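PDB 4HXT: De Novo Protein OR329 from Artificial gene, which has no known natural function but is a computationally designed armadillo-like repeat protein, probably made as a subunit of a self-assembling cyclic homo-oligomer. Local coordinates for residues Thr182-Glu185 and Val186-Ala190; Gly74-Glu77 and Ala78-Ala81; Ala232-Ala235 and Leu236-Lys240. One frame throughout, in Å; residues are numbered along the deposited sequence.

Interaction 1: residues Thr182-Glu185 and Val186-Ala190; sequences TDSE and VQKEA
D183 meets V186 in two ways, through its carboxylate oxygen and through its carbon skeleton. OD1 of D183 accepts a long, weak hydrogen bond from V186 N (3.3 Å), while D183 CG rests 3.4 Å from V186 CG2, the two side chains crossing at about a right angle. With CG anti to the backbone N (chi1 -171°), the D183 side chain lies beside its own carbonyl, on the path to V186 N, and V186 turns CG2 to meet it. This is the N-cap of helix 184-197, where an aspartate suits its place: it is short enough to fold back on the first turn, and its negative charge would probably be steadied by the positive end of the helix dipole. The backbone takes over at once, Q187 N giving D183 O a nearly straight bond of 3.0 Å and K188 N reaching S184 O at 2.9 Å. K188 lays its aliphatic part against the same turn, its CG 3.1 Å from S184 O and its CD 3.6 Å from S184 OG. A water also joins S184 OG (2.8 Å) to Q187 OE1, to which it donates. Further out, Q187 NE2 is held by the carbonyl of L179 and E189 makes a salt bridge to R192, while V186 packs on L178 and Q145, setting the first turn against helices 171-178 and 142-155.

Interaction 2: residues Gly74-Glu77 and Ala78-Ala81; sequences GPDE and AIKA
P75 O receives two backbone donors of the first turn: A78 N at 2.9 Å, a weak bond bent to 130° at the hydrogen, and I79 N at 3.3 Å, which is straighter and lies in the carbonyl plane. P75 holds the N-cap position of helix 76-84. A proline suits this place because its carbonyl can still accept from the first turn and it needs no N-H of its own here, and its ring fixes phi near -59°. The ring also supplies an apolar wall, CD lying 4.1 Å from the methyl CB of A78, which is small enough to come within 3.2 Å of P75 O as well. Beyond the cap the ladder goes on with K80 N to D76 O at 2.9 Å and A81 N to E77 O at 3.1 Å. P75, A78 and A81 rest on helix 34-42, touching A34, I37 and V41. K80 extends from its backbone with CG anti to N (chi1 -173°), and its ammonium pairs with D84, bonds to the carbonyl of G243 of the second subunit and makes a cation-pi contact with W244 of that subunit. Acidic D76 and E77 suit the first turn of a helix, where their negative charges would probably interact well with the dipole, while the lysine farther on serves the subunit interface.

Interaction 3: residues Ala232-Ala235 and Leu236-Lys240; sequences AQRA and LENIK
Within helix 226-241, the last helix of the chain, R234 and N238 stand one turn apart and share a water. R234 NH1 gives it a hydrogen bond of 2.9 Å, the water lying at the edge of the guanidinium and in its plane, and N238 ND2 gives it another of 3.0 Å. The arginine reaches there with CG anti to its backbone N (chi1 -177°) and a bend at chi3; the guanidinium and amide planes stand 75° apart, and lower down, R234 CG is 4.0 Å from N238 ND2. Each group is also held from outside: R234 NH2 by a salt bridge to E231 and a bond to N196, N238 ND2 by the carbonyl of A195. The long arginine and the short amide thus link this helix to helix 184-197, as neighbouring helices pack in an armadillo-like solenoid. Were N238 an alanine, the A195 carbonyl would probably lose this donor and the water would keep R234 but not the amide. The regular backbone bonds beneath include N238 N to R234 O at 3.0 Å and I239 N to A235 O at 2.9 Å. On the apolar flank, L236 CG sits 3.1 Å from A232 O and I239 CG1 3.0 Å from A235 O, each swung anti to its own carbonyl carbon. Branched and aliphatic, these two residues suit a surface facing L217, which both of them touch; I239 also meets V214, I205 and I208, while small A235 touches both L217 and A195.

In the fold
From the N terminus, interaction 2 comes first, at the start of helix 76-84; interaction 1 follows at the start of helix 184-197, and interaction 3 lies in helix 226-241. Each joins two adjoining segments of one continuous stretch, within about one helical turn, so none closes a long loop, and they follow in series without nesting or crossing. Interactions 1 and 2 lie on opposite sides of the chain's centre, their own centres about 28 Å apart. Interactions 1 and 3 are nearer, about 7 Å between nearest atoms, and neighbouring helices 184-197 and 226-241 connect them: K188 touches V228, and R234 touches R192. Interaction 2 rests on helix 34-42 and alone reaches the second subunit, chiefly through K80.

Interaction 1: residues Thr182-Glu185 and Val186-Ala190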
ATOM      1  N   THR A 182      13.893  14.007 -24.401  1.00 37.89           N
ATOM      2  CA  THR A 182      13.735  13.468 -25.750  1.00 39.21           C
ATOM      3  C   THR A 182      13.747  11.947 -25.707  1.00 38.98           C
ATOM      4  O   THR A 182      13.411  11.285 -26.688  1.00 38.18           O
ATOM      5  CB  THR A 182      14.854  13.950 -26.701  1.00 37.20           C
ATOM      6  OG1 THR A 182      16.135  13.704 -26.110  1.00 40.63           O
ATOM      7  CG2 THR A 182      14.701  15.431 -26.984  1.00 39.62           C
ATOM      8  N   ASP A 183      14.138  11.394 -24.562  1.00 39.21           N
ATOM      9  CA  ASP A 183      14.164   9.948 -24.396  1.00 35.63           C
ATOM     10  C   ASP A 183      12.746   9.519 -24.050  1.00 39.00           C
ATOM     11  O   ASP A 183      12.291   9.705 -22.920  1.00 33.31           O
ATOM     12  CB  ASP A 183      15.111   9.548 -23.264  1.00 41.02           C
ATOM     13  CG  ASP A 183      15.341   8.050 -23.205  1.00 47.19           C
ATOM     14  OD1 ASP A 183      14.358   7.289 -23.340  1.00 44.85           O
ATOM     15  OD2 ASP A 183      16.504   7.631 -23.016  1.00 52.74           O
ATOM     16  N   SER A 184      12.052   8.950 -25.029  1.00 38.51           N
ATOM     17  CA  SER A 184      10.677   8.504 -24.845  1.00 38.92           C
ATOM     18  C   SER A 184      10.466   7.709 -23.557  1.00 31.94           C
ATOM     19  O   SER A 184       9.614   8.053 -22.742  1.00 37.22           O
ATOM     20  CB  SER A 184      10.239   7.660 -26.043  1.00 45.71           C
ATOM     21  OG  SER A 184       8.910   7.204 -25.877  1.00 52.30           O
ATOM     22  N   GLU A 185      11.233   6.639 -23.386  1.00 34.42           N
ATOM     23  CA  GLU A 185      11.121   5.798 -22.200  1.00 35.39           C
ATOM     24  C   GLU A 185      11.235   6.593 -20.899  1.00 35.75           C
ATOM     25  O   GLU A 185      10.486   6.353 -19.955  1.00 31.92           O
ATOM     26  CB  GLU A 185      12.189   4.705 -22.239  1.00 53.24           C
ATOM     27  CG  GLU A 185      11.732   3.420 -22.909  1.00 68.50           C
ATOM     28  CD  GLU A 185      12.868   2.666 -23.571  1.00 86.52           C
ATOM     29  OE1 GLU A 185      14.016   2.763 -23.087  1.00 92.19           O
ATOM     30  OE2 GLU A 185      12.610   1.965 -24.573  1.00 94.38           O
ATOM     31  N   VAL A 186      12.171   7.537 -20.857  1.00 32.27           N
ATOM     32  CA  VAL A 186      12.377   8.367 -19.673  1.00 21.98           C
ATOM     33  C   VAL A 186      11.155   9.238 -19.411  1.00 32.58           C
ATOM     34  O   VAL A 186      10.689   9.357 -18.276  1.00 26.98           O
ATOM     35  CB  VAL A 186      13.618   9.273 -19.842  1.00 25.62           C
ATOM     36  CG1 VAL A 186      13.685  10.297 -18.720  1.00 27.25           C
ATOM     37  CG2 VAL A 186      14.879   8.422 -19.845  1.00 28.03           C
ATOM     38  N   GLN A 187      10.633   9.837 -20.476  1.00 29.07           N
ATOM     39  CA  GLN A 187       9.469  10.702 -20.373  1.00 24.80           C
ATOM     40  C   GLN A 187       8.257   9.932 -19.856  1.00 22.38           C
ATOM     41  O   GLN A 187       7.526  10.409 -18.987  1.00 23.34           O
ATOM     42  CB  GLN A 187       9.177  11.309 -21.745  1.00 23.45           C
ATOM     43  CG  GLN A 187       7.999  12.246 -21.795  1.00 30.09           C
ATOM     44  CD  GLN A 187       7.814  12.837 -23.180  1.00 35.33           C
ATOM     45  OE1 GLN A 187       7.750  12.111 -24.169  1.00 35.01           O
ATOM     46  NE2 GLN A 187       7.728  14.159 -23.256  1.00 33.95           N
ATOM     47  N   LYS A 188       8.051   8.734 -20.389  1.00 20.28           N
ATOM     48  CA  LYS A 188       6.933   7.897 -19.976  1.00 28.76           C
ATOM     49  C   LYS A 188       7.013   7.568 -18.482  1.00 28.20           C
ATOM     50  O   LYS A 188       6.017   7.658 -17.768  1.00 20.40           O
ATOM     51  CB  LYS A 188       6.920   6.611 -20.813  1.00 35.57           C
ATOM     52  CG  LYS A 188       6.826   6.886 -22.314  1.00 43.54           C
ATOM     53  CD  LYS A 188       7.058   5.644 -23.172  1.00 46.92           C
ATOM     54  CE  LYS A 188       5.925   4.648 -23.047  1.00 56.48           C
ATOM     55  NZ  LYS A 188       6.104   3.503 -23.983  1.00 59.98           N
ATOM     56  N   GLU A 189       8.198   7.193 -18.012  1.00 23.52           N
ATOM     57  CA  GLU A 189       8.387   6.861 -16.599  1.00 22.11           C
ATOM     58  C   GLU A 189       8.234   8.092 -15.704  1.00 18.77           C
ATOM     59  O   GLU A 189       7.702   8.006 -14.591  1.00 23.51           O
ATOM     60  CB  GLU A 189       9.774   6.254 -16.376  1.00 19.08           C
ATOM     61  CG  GLU A 189      10.009   4.913 -17.060  1.00 25.42           C
ATOM     62  CD  GLU A 189       9.104   3.807 -16.541  1.00 31.78           C
ATOM     63  OE1 GLU A 189       8.460   3.985 -15.482  1.00 33.21           O
ATOM     64  OE2 GLU A 189       9.048   2.744 -17.193  1.00 31.85           O
ATOM     65  N   ALA A 190       8.715   9.236 -16.182  1.00 21.02           N
ATOM     66  CA  ALA A 190       8.608  10.466 -15.410  1.00 21.42           C
ATOM     67  C   ALA A 190       7.136  10.849 -15.270  1.00 21.55           C
ATOM     68  O   ALA A 190       6.704  11.296 -14.211  1.00 22.31           O
ATOM     69  CB  ALA A 190       9.387  11.587 -16.096  1.00 23.90           C
TER
HETATM   70  O   HOH W   1       7.413   9.499 -25.343  1.00 58.43           O

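Interaction 2: residues Gly74-Glu77 and Ala78-Ala81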
ATOM      1  N   GLY A  74       9.979 -11.562  -9.782  1.00 28.85           N
ATOM      2  CA  GLY A  74       9.125 -12.703  -9.509  1.00 32.59           C
ATOM      3  C   GLY A  74       8.113 -12.488  -8.394  1.00 36.03           C
ATOM      4  O   GLY A  74       7.717 -11.353  -8.121  1.00 30.87           O
ATOM      5  N   PRO A  75       7.679 -13.567  -7.725  1.00 35.09           N
ATOM      6  CA  PRO A  75       6.704 -13.519  -6.628  1.00 37.49           C
ATOM      7  C   PRO A  75       7.165 -12.641  -5.470  1.00 32.14           C
ATOM      8  O   PRO A  75       8.361 -12.394  -5.308  1.00 30.91           O
ATOM      9  CB  PRO A  75       6.579 -14.982  -6.208  1.00 42.89           C
ATOM     10  CG  PRO A  75       6.923 -15.733  -7.458  1.00 45.84           C
ATOM     11  CD  PRO A  75       8.098 -14.956  -7.979  1.00 38.57           C
ATOM     12  N   ASP A  76       6.215 -12.185  -4.657  1.00 30.57           N
ATOM     13  CA  ASP A  76       6.547 -11.343  -3.519  1.00 32.58           C
ATOM     14  C   ASP A  76       7.477 -12.068  -2.559  1.00 30.86           C
ATOM     15  O   ASP A  76       8.259 -11.442  -1.853  1.00 28.36           O
ATOM     16  CB  ASP A  76       5.281 -10.901  -2.784  1.00 30.68           C
ATOM     17  CG  ASP A  76       4.439  -9.941  -3.600  1.00 35.39           C
ATOM     18  OD1 ASP A  76       5.001  -9.264  -4.484  1.00 42.62           O
ATOM     19  OD2 ASP A  76       3.222  -9.851  -3.349  1.00 40.66           O
ATOM     20  N   GLU A  77       7.393 -13.394  -2.538  1.00 28.04           N
ATOM     21  CA  GLU A  77       8.247 -14.183  -1.665  1.00 26.25           C
ATOM     22  C   GLU A  77       9.700 -14.062  -2.112  1.00 22.47           C
ATOM     23  O   GLU A  77      10.611 -14.075  -1.286  1.00 23.27           O
ATOM     24  CB  GLU A  77       7.817 -15.658  -1.662  1.00 40.31           C
ATOM     25  CG  GLU A  77       6.783 -16.039  -2.721  1.00 56.13           C
ATOM     26  CD  GLU A  77       5.442 -15.348  -2.513  1.00 55.17           C
ATOM     27  OE1 GLU A  77       4.899 -15.423  -1.391  1.00 60.15           O
ATOM     28  OE2 GLU A  77       4.929 -14.735  -3.474  1.00 48.77           O
ATOM     29  N   ALA A  78       9.912 -13.943  -3.421  1.00 24.95           N
ATOM     30  CA  ALA A  78      11.260 -13.798  -3.966  1.00 24.32           C
ATOM     31  C   ALA A  78      11.824 -12.437  -3.537  1.00 26.25           C
ATOM     32  O   ALA A  78      12.975 -12.342  -3.111  1.00 24.42           O
ATOM     33  CB  ALA A  78      11.228 -13.892  -5.485  1.00 30.93           C
ATOM     34  N   ILE A  79      11.007 -11.392  -3.649  1.00 24.92           N
ATOM     35  CA  ILE A  79      11.415 -10.039  -3.268  1.00 22.13           C
ATOM     36  C   ILE A  79      11.712  -9.976  -1.775  1.00 23.39           C
ATOM     37  O   ILE A  79      12.657  -9.327  -1.350  1.00 24.46           O
ATOM     38  CB  ILE A  79      10.314  -8.993  -3.586  1.00 25.10           C
ATOM     39  CG1 ILE A  79      10.083  -8.920  -5.098  1.00 27.02           C
ATOM     40  CG2 ILE A  79      10.707  -7.637  -3.027  1.00 20.11           C
ATOM     41  CD1 ILE A  79       8.950  -8.004  -5.511  1.00 24.94           C
ATOM     42  N   LYS A  80      10.893 -10.656  -0.982  1.00 23.33           N
ATOM     43  CA  LYS A  80      11.079 -10.666   0.448  1.00 24.11           C
ATOM     44  C   LYS A  80      12.402 -11.316   0.820  1.00 25.38           C
ATOM     45  O   LYS A  80      13.045 -10.901   1.780  1.00 23.84           O
ATOM     46  CB  LYS A  80       9.939 -11.413   1.119  1.00 24.75           C
ATOM     47  CG  LYS A  80       9.981 -11.326   2.626  1.00 32.01           C
ATOM     48  CD  LYS A  80       8.763 -11.986   3.238  1.00 44.45           C
ATOM     49  CE  LYS A  80       8.637 -11.625   4.686  1.00 49.16           C
ATOM     50  NZ  LYS A  80       9.876 -11.999   5.406  1.00 49.98           N
ATOM     51  N   ALA A  81      12.788 -12.345   0.068  1.00 22.66           N
ATOM     52  CA  ALA A  81      14.040 -13.050   0.313  1.00 31.28           C
ATOM     53  C   ALA A  81      15.202 -12.079   0.120  1.00 27.35           C
ATOM     54  O   ALA A  81      16.177 -12.105   0.868  1.00 24.36           O
ATOM     55  CB  ALA A  81      14.173 -14.252  -0.640  1.00 23.40           C
TER

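Interaction 3: residues Ala232-Ala235 and Leu236-Lys240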
ATOM      1  N   ALA A 232      -0.312  11.697 -18.279  1.00 20.54           N
ATOM      2  CA  ALA A 232      -0.502  13.125 -18.052  1.00 18.96           C
ATOM      3  C   ALA A 232      -1.938  13.402 -17.636  1.00 18.16           C
ATOM      4  O   ALA A 232      -2.179  14.245 -16.777  1.00 20.86           O
ATOM      5  CB  ALA A 232      -0.147  13.925 -19.311  1.00 22.77           C
ATOM      6  N   GLN A 233      -2.893  12.698 -18.244  1.00 17.51           N
ATOM      7  CA  GLN A 233      -4.303  12.883 -17.897  1.00 17.21           C
ATOM      8  C   GLN A 233      -4.591  12.406 -16.482  1.00 20.36           C
ATOM      9  O   GLN A 233      -5.322  13.055 -15.738  1.00 23.80           O
ATOM     10  CB  GLN A 233      -5.214  12.135 -18.877  1.00 21.90           C
ATOM     11  CG  GLN A 233      -5.545  12.922 -20.138  1.00 28.85           C
ATOM     12  CD  GLN A 233      -6.433  12.153 -21.108  1.00 37.04           C
ATOM     13  OE1 GLN A 233      -7.349  11.437 -20.698  1.00 29.84           O
ATOM     14  NE2 GLN A 233      -6.177  12.317 -22.401  1.00 29.06           N
ATOM     15  N   ARG A 234      -4.027  11.257 -16.120  1.00 22.77           N
ATOM     16  CA  ARG A 234      -4.230  10.714 -14.786  1.00 20.70           C
ATOM     17  C   ARG A 234      -3.623  11.667 -13.752  1.00 17.59           C
ATOM     18  O   ARG A 234      -4.227  11.946 -12.719  1.00 16.02           O
ATOM     19  CB  ARG A 234      -3.587   9.328 -14.673  1.00 19.84           C
ATOM     20  CG  ARG A 234      -3.806   8.643 -13.323  1.00 23.26           C
ATOM     21  CD  ARG A 234      -3.555   7.134 -13.411  1.00 16.68           C
ATOM     22  NE  ARG A 234      -2.147   6.800 -13.605  1.00 21.70           N
ATOM     23  CZ  ARG A 234      -1.256   6.693 -12.622  1.00 21.73           C
ATOM     24  NH1 ARG A 234      -1.623   6.891 -11.365  1.00 16.49           N
ATOM     25  NH2 ARG A 234       0.005   6.390 -12.894  1.00 22.51           N
ATOM     26  N   ALA A 235      -2.431  12.167 -14.047  1.00 17.05           N
ATOM     27  CA  ALA A 235      -1.745  13.088 -13.145  1.00 24.32           C
ATOM     28  C   ALA A 235      -2.571  14.360 -12.956  1.00 20.34           C
ATOM     29  O   ALA A 235      -2.740  14.834 -11.833  1.00 20.91           O
ATOM     30  CB  ALA A 235      -0.367  13.426 -13.696  1.00 20.48           C
ATOM     31  N   LEU A 236      -3.097  14.899 -14.055  1.00 16.29           N
ATOM     32  CA  LEU A 236      -3.911  16.109 -13.998  1.00 18.25           C
ATOM     33  C   LEU A 236      -5.174  15.907 -13.168  1.00 19.38           C
ATOM     34  O   LEU A 236      -5.549  16.772 -12.372  1.00 21.39           O
ATOM     35  CB  LEU A 236      -4.279  16.558 -15.415  1.00 21.72           C
ATOM     36  CG  LEU A 236      -3.128  17.166 -16.219  1.00 23.94           C
ATOM     37  CD1 LEU A 236      -3.563  17.421 -17.654  1.00 23.70           C
ATOM     38  CD2 LEU A 236      -2.685  18.461 -15.557  1.00 26.07           C
ATOM     39  N   GLU A 237      -5.837  14.767 -13.351  1.00 21.71           N
ATOM     40  CA  GLU A 237      -7.042  14.489 -12.578  1.00 26.06           C
ATOM     41  C   GLU A 237      -6.720  14.335 -11.092  1.00 21.15           C
ATOM     42  O   GLU A 237      -7.499  14.756 -10.232  1.00 21.01           O
ATOM     43  CB  GLU A 237      -7.741  13.226 -13.087  1.00 26.20           C
ATOM     44  CG  GLU A 237      -8.796  13.515 -14.137  1.00 31.98           C
ATOM     45  CD  GLU A 237      -9.780  12.374 -14.303  1.00 36.09           C
ATOM     46  OE1 GLU A 237      -9.415  11.364 -14.935  1.00 31.35           O
ATOM     47  OE2 GLU A 237     -10.916  12.487 -13.790  1.00 35.07           O
ATOM     48  N   ASN A 238      -5.578  13.730 -10.782  1.00 18.39           N
ATOM     49  CA  ASN A 238      -5.201  13.570  -9.380  1.00 17.99           C
ATOM     50  C   ASN A 238      -4.933  14.944  -8.781  1.00 21.33           C
ATOM     51  O   ASN A 238      -5.352  15.241  -7.666  1.00 21.82           O
ATOM     52  CB  ASN A 238      -3.968  12.676  -9.240  1.00 20.22           C
ATOM     53  CG  ASN A 238      -4.287  11.219  -9.501  1.00 25.72           C
ATOM     54  OD1 ASN A 238      -5.446  10.821  -9.450  1.00 20.01           O
ATOM     55  ND2 ASN A 238      -3.266  10.417  -9.774  1.00 17.19           N
ATOM     56  N   ILE A 239      -4.253  15.788  -9.544  1.00 19.75           N
ATOM     57  CA  ILE A 239      -3.944  17.136  -9.086  1.00 20.04           C
ATOM     58  C   ILE A 239      -5.236  17.901  -8.806  1.00 21.94           C
ATOM     59  O   ILE A 239      -5.328  18.647  -7.830  1.00 18.99           O
ATOM     60  CB  ILE A 239      -3.108  17.884 -10.134  1.00 21.32           C
ATOM     61  CG1 ILE A 239      -1.742  17.202 -10.268  1.00 20.16           C
ATOM     62  CG2 ILE A 239      -2.971  19.349  -9.747  1.00 22.08           C
ATOM     63  CD1 ILE A 239      -0.898  17.712 -11.418  1.00 18.12           C
ATOM     64  N   LYS A 240      -6.232  17.701  -9.664  1.00 22.02           N
ATOM     65  CA  LYS A 240      -7.523  18.358  -9.510  1.00 23.11           C
ATOM     66  C   LYS A 240      -8.201  17.966  -8.198  1.00 23.95           C
ATOM     67  O   LYS A 240      -8.902  18.773  -7.595  1.00 26.06           O
ATOM     68  CB  LYS A 240      -8.445  18.007 -10.687  1.00 26.59           C
ATOM     69  CG  LYS A 240      -9.852  18.597 -10.584  1.00 32.34           C
ATOM     70  CD  LYS A 240      -9.815  20.123 -10.547  1.00 33.61           C
ATOM     71  CE  LYS A 240     -11.214  20.727 -10.487  1.00 47.05           C
ATOM     72  NZ  LYS A 240     -11.981  20.259  -9.301  1.00 51.60           N
TER
HETATM   73  O   HOH W   2      -3.964   7.535  -9.836  1.00 25.93           O